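Local coordinates for protein beta-glucuronidase (Dictyoglomus thermophilum, PDB 6XXW) that probably hydrolyses beta-D-glucuronides, as a retaining-type glycosidase of glycosyl hydrolase family 2, at residues 299-308 against 334-345. Sequence-based numbering, arbitrary orientation.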
loop_
_atom_site.group_PDB
_atom_site.type_symbol
_atom_site.label_atom_id
_atom_site.label_comp_id
_atom_site.label_asym_id
_atom_site.label_seq_id
_atom_site.Cartn_x
_atom_site.Cartn_y
_atom_site.Cartn_z
ATOM N N PHE A 299 -5.635 31.962 24.523
ATOM C CA PHE A 299 -5.070 30.763 23.911
ATOM C C PHE A 299 -5.869 30.343 22.675
ATOM O O PHE A 299 -7.073 30.596 22.575
ATOM C CB PHE A 299 -5.069 29.627 24.941
ATOM C CG PHE A 299 -4.210 28.435 24.574
ATOM C CD1 PHE A 299 -2.865 28.584 24.275
ATOM C CD2 PHE A 299 -4.751 27.156 24.585
ATOM C CE1 PHE A 299 -2.073 27.477 23.969
ATOM C CE2 PHE A 299 -3.962 26.029 24.266
ATOM C CZ PHE A 299 -2.632 26.192 23.964
ATOM N N TYR A 300 -5.187 29.684 21.734
ATOM C CA TYR A 300 -5.844 28.980 20.632
ATOM C C TYR A 300 -5.320 27.552 20.579
ATOM O O TYR A 300 -4.126 27.340 20.337
ATOM C CB TYR A 300 -5.626 29.672 19.279
ATOM C CG TYR A 300 -6.486 29.046 18.189
ATOM C CD1 TYR A 300 -5.987 28.038 17.355
ATOM C CD2 TYR A 300 -7.818 29.429 18.030
ATOM C CE1 TYR A 300 -6.795 27.454 16.376
ATOM C CE2 TYR A 300 -8.627 28.860 17.066
ATOM C CZ TYR A 300 -8.125 27.872 16.245
ATOM O OH TYR A 300 -8.964 27.331 15.288
ATOM N N PHE A 301 -6.206 26.578 20.803
ATOM C CA PHE A 301 -5.801 25.174 20.775
ATOM C C PHE A 301 -5.511 24.736 19.350
ATOM O O PHE A 301 -6.360 24.878 18.466
ATOM C CB PHE A 301 -6.894 24.253 21.326
ATOM C CG PHE A 301 -7.158 24.405 22.780
ATOM C CD1 PHE A 301 -7.949 25.444 23.250
ATOM C CD2 PHE A 301 -6.651 23.486 23.682
ATOM C CE1 PHE A 301 -8.212 25.579 24.610
ATOM C CE2 PHE A 301 -6.918 23.616 25.052
ATOM C CZ PHE A 301 -7.701 24.660 25.499
ATOM N N LYS A 302 -4.356 24.121 19.187
ATOM C CA LYS A 302 -3.973 23.499 17.909
ATOM C C LYS A 302 -3.579 22.067 18.252
ATOM O O LYS A 302 -2.611 21.905 18.898
ATOM C CB LYS A 302 -2.812 24.251 17.257
ATOM C CG LYS A 302 -3.097 25.674 16.837
ATOM C CD LYS A 302 -1.894 26.414 16.355
ATOM C CE LYS A 302 -0.692 26.317 17.255
ATOM N NZ LYS A 302 0.427 27.130 16.752
ATOM N N GLY A 303 -4.350 21.079 17.818
ATOM C CA GLY A 303 -3.955 19.738 18.245
ATOM C C GLY A 303 -4.854 18.613 17.812
ATOM O O GLY A 303 -5.437 18.685 16.787
ATOM N N PHE A 304 -4.857 17.574 18.827
ATOM C CA PHE A 304 -5.453 16.312 18.395
ATOM C C PHE A 304 -6.312 15.690 19.474
ATOM O O PHE A 304 -6.263 16.088 20.585
ATOM C CB PHE A 304 -4.360 15.330 17.969
ATOM C CG PHE A 304 -3.572 15.781 16.772
ATOM C CD1 PHE A 304 -4.050 15.566 15.490
ATOM C CD2 PHE A 304 -2.354 16.420 16.929
ATOM C CE1 PHE A 304 -3.328 15.982 14.388
ATOM C CE2 PHE A 304 -1.627 16.836 15.829
ATOM C CZ PHE A 304 -2.115 16.617 14.557
ATOM N N GLY A 305 -7.193 14.823 19.134
ATOM C CA GLY A 305 -7.643 13.766 20.032
ATOM C C GLY A 305 -6.659 12.623 19.827
ATOM O O GLY A 305 -6.323 12.348 18.673
ATOM N N LYS A 306 -6.151 12.049 20.909
ATOM C CA LYS A 306 -5.217 10.924 20.770
ATOM C C LYS A 306 -5.888 9.628 21.238
ATOM O O LYS A 306 -7.045 9.605 21.364
ATOM C CB LYS A 306 -3.954 11.229 21.571
ATOM C CG LYS A 306 -3.045 12.287 20.990
ATOM C CD LYS A 306 -1.790 12.500 21.784
ATOM C CE LYS A 306 -0.547 11.895 21.195
ATOM N NZ LYS A 306 -0.585 10.421 21.127
ATOM N N HIS A 307 -5.122 8.570 21.338
ATOM C CA HIS A 307 -5.551 7.320 21.952
ATOM C C HIS A 307 -4.302 6.665 22.506
ATOM O O HIS A 307 -3.209 6.878 21.987
ATOM C CB HIS A 307 -6.231 6.355 20.963
ATOM C CG HIS A 307 -7.723 6.354 21.045
ATOM N ND1 HIS A 307 -8.406 6.069 22.207
ATOM C CD2 HIS A 307 -8.666 6.621 20.111
ATOM C CE1 HIS A 307 -9.702 6.163 21.987
ATOM N NE2 HIS A 307 -9.886 6.499 20.723
ATOM N N GLU A 308 -4.461 5.850 23.546
ATOM C CA GLU A 308 -3.338 5.042 24.012
ATOM C C GLU A 308 -3.384 3.751 23.212
ATOM O O GLU A 308 -4.116 2.821 23.548
ATOM C CB GLU A 308 -3.408 4.819 25.518
ATOM C CG GLU A 308 -2.996 6.058 26.294
ATOM C CD GLU A 308 -2.899 5.805 27.783
ATOM O OE1 GLU A 308 -3.858 5.233 28.350
ATOM O OE2 GLU A 308 -1.856 6.167 28.385
ATOM N N ALA A 334 1.680 21.470 16.971
ATOM C CA ALA A 334 0.553 21.379 17.885
ATOM C C ALA A 334 0.949 21.933 19.243
ATOM O O ALA A 334 2.115 21.907 19.629
ATOM C CB ALA A 334 0.095 19.931 18.037
ATOM N N ASN A 335 -0.039 22.430 19.978
ATOM C CA ASN A 335 0.221 22.901 21.325
ATOM C C ASN A 335 -0.649 22.207 22.364
ATOM O O ASN A 335 -0.589 22.577 23.541
ATOM C CB ASN A 335 0.042 24.425 21.393
ATOM C CG ASN A 335 -1.373 24.875 21.043
ATOM O OD1 ASN A 335 -2.325 24.093 21.099
ATOM N ND2 ASN A 335 -1.518 26.158 20.696
ATOM N N SER A 336 -1.446 21.210 21.968
ATOM C CA SER A 336 -2.434 20.647 22.882
ATOM C C SER A 336 -2.948 19.311 22.364
ATOM O O SER A 336 -2.893 19.032 21.168
ATOM C CB SER A 336 -3.622 21.607 23.071
ATOM O OG SER A 336 -4.238 21.928 21.826
ATOM N N PHE A 337 -3.493 18.498 23.279
ATOM C CA PHE A 337 -4.328 17.376 22.864
ATOM C C PHE A 337 -5.338 17.062 23.957
ATOM O O PHE A 337 -5.246 17.550 25.083
ATOM C CB PHE A 337 -3.508 16.120 22.498
ATOM C CG PHE A 337 -2.727 15.527 23.636
ATOM C CD1 PHE A 337 -3.295 14.575 24.479
ATOM C CD2 PHE A 337 -1.399 15.877 23.826
ATOM C CE1 PHE A 337 -2.551 14.015 25.524
ATOM C CE2 PHE A 337 -0.654 15.325 24.864
ATOM C CZ PHE A 337 -1.233 14.390 25.713
ATOM N N ARG A 338 -6.326 16.250 23.596
ATOM C CA ARG A 338 -7.308 15.724 24.534
ATOM C C ARG A 338 -7.002 14.250 24.749
ATOM O O ARG A 338 -6.645 13.544 23.804
ATOM C CB ARG A 338 -8.748 15.918 24.007
ATOM C CG ARG A 338 -9.841 15.251 24.871
ATOM C CD ARG A 338 -11.263 15.684 24.453
ATOM N NE ARG A 338 -11.517 15.435 23.033
ATOM C CZ ARG A 338 -12.364 14.523 22.558
ATOM N NH1 ARG A 338 -13.066 13.741 23.376
ATOM N NH2 ARG A 338 -12.517 14.401 21.252
ATOM N N THR A 339 -7.111 13.785 25.996
ATOM C CA THR A 339 -6.908 12.367 26.291
ATOM C C THR A 339 -8.182 11.572 26.001
ATOM O O THR A 339 -8.772 10.927 26.868
ATOM C CB THR A 339 -6.451 12.153 27.736
ATOM O OG1 THR A 339 -7.549 12.333 28.646
ATOM C CG2 THR A 339 -5.289 13.100 28.122
ATOM N N SER A 340 -8.613 11.625 24.745
ATOM C CA SER A 340 -9.713 10.775 24.316
ATOM C C SER A 340 -9.339 9.307 24.514
ATOM O O SER A 340 -8.239 8.892 24.131
ATOM C CB SER A 340 -10.036 11.077 22.850
ATOM O OG SER A 340 -8.857 11.391 22.122
ATOM N N HIS A 341 -10.215 8.520 25.159
ATOM C CA HIS A 341 -11.401 8.970 25.895
ATOM C C HIS A 341 -11.331 8.430 27.319
ATOM O O HIS A 341 -12.236 7.732 27.763
ATOM C CB HIS A 341 -12.697 8.467 25.241
ATOM C CG HIS A 341 -12.877 8.904 23.817
ATOM N ND1 HIS A 341 -13.073 10.222 23.465
ATOM C CD2 HIS A 341 -12.889 8.198 22.662
ATOM C CE1 HIS A 341 -13.207 10.309 22.152
ATOM N NE2 HIS A 341 -13.096 9.094 21.641
ATOM N N TYR A 342 -10.247 8.721 28.023
ATOM C CA TYR A 342 -9.984 8.113 29.321
ATOM C C TYR A 342 -8.716 8.768 29.844
ATOM O O TYR A 342 -7.960 9.359 29.058
ATOM C CB TYR A 342 -9.820 6.589 29.206
ATOM C CG TYR A 342 -9.102 6.169 27.937
ATOM C CD1 TYR A 342 -7.712 6.248 27.843
ATOM C CD2 TYR A 342 -9.815 5.718 26.827
ATOM C CE1 TYR A 342 -7.050 5.893 26.666
ATOM C CE2 TYR A 342 -9.156 5.363 25.634
ATOM C CZ TYR A 342 -7.789 5.456 25.569
ATOM O OH TYR A 342 -7.161 5.096 24.405
ATOM N N PRO A 343 -8.450 8.708 31.145
ATOM C CA PRO A 343 -7.177 9.236 31.634
ATOM C C PRO A 343 -6.026 8.448 31.028
ATOM O O PRO A 343 -6.103 7.226 30.863
ATOM C CB PRO A 343 -7.269 9.045 33.155
ATOM C CG PRO A 343 -8.772 9.002 33.427
ATOM C CD PRO A 343 -9.341 8.284 32.245
ATOM N N TYR A 344 -4.967 9.161 30.671
ATOM C CA TYR A 344 -3.786 8.497 30.150
ATOM C C TYR A 344 -2.834 8.162 31.300
ATOM O O TYR A 344 -3.079 8.474 32.471
ATOM C CB TYR A 344 -3.092 9.355 29.086
ATOM C CG TYR A 344 -3.826 9.460 27.755
ATOM C CD1 TYR A 344 -5.038 8.799 27.535
ATOM C CD2 TYR A 344 -3.293 10.227 26.709
ATOM C CE1 TYR A 344 -5.716 8.917 26.293
ATOM C CE2 TYR A 344 -3.953 10.345 25.487
ATOM C CZ TYR A 344 -5.160 9.687 25.284
ATOM O OH TYR A 344 -5.785 9.837 24.059
ATOM N N SER A 345 -1.744 7.486 30.963
ATOM C CA SER A 345 -0.717 7.208 31.952
ATOM C C SER A 345 -0.145 8.509 32.500
ATOM O O SER A 345 -0.039 9.516 31.787
ATOM C CB SER A 345 0.397 6.376 31.327
ATOM O OG SER A 345 1.071 7.143 30.348
HETATM O O HOH W 1 -12.594 6.589 19.886
HETATM O O HOH W 2 0.699 5.696 28.134
#
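CZ of F299 lies 3.4 Å from CG of N335, with ring and amide planes about 30° apart. ND2 of N335 gives a nearly straight bond to O of Y300 (2.9 Å) and also bonds D594, and OD1 takes N-H of K302 (2.8 Å). With CG of N335 set between its backbone N and carbonyl carbon (chi1 61°), the amide reaches back to this strand. OG of S336, which also pairs with H548, donates to the same OD1. With ND2 donating and OD1 accepting twice, the amide's orientation is set at both ends. With an alanine here, O of Y300 and N-H of K302 would probably lose these partners, and a gap would open beside the F299 ring. OG of S336 also meets the edge of the F301 ring. O of K302 accepts from N of N335. CA of G303 makes a CA-H...O contact with O of S336 (3.2 Å); a CB here would collide with that oxygen. The parallel ladder continues as O of F304 takes N-H of R338 and K306 N bonds to O of R338. K306 lays CD over one face of the F337 ring, 3.8 Å from its centroid; its NZ pairs with D325. S340 OG donates to O of K306. H307 ND1 and Y342 OH share a 2.7 Å hydrogen bond at the imidazole edge, and that hydroxyl also accepts N-H of E308. E308 slides CG over one face of the Y344 ring, while OE2 accepts N-H of S345 and OE1 forms a salt bridge with R184. These contacts join the first two parallel strands of the TIM barrel, linked by helix 319-332 in a beta-alpha-beta crossover. At their C-terminal ends, where TIM-barrel active sites lie, H341 follows a cis peptide and lies near a bound Tris, probably from the crystallisation liquor, which may mark a pocket.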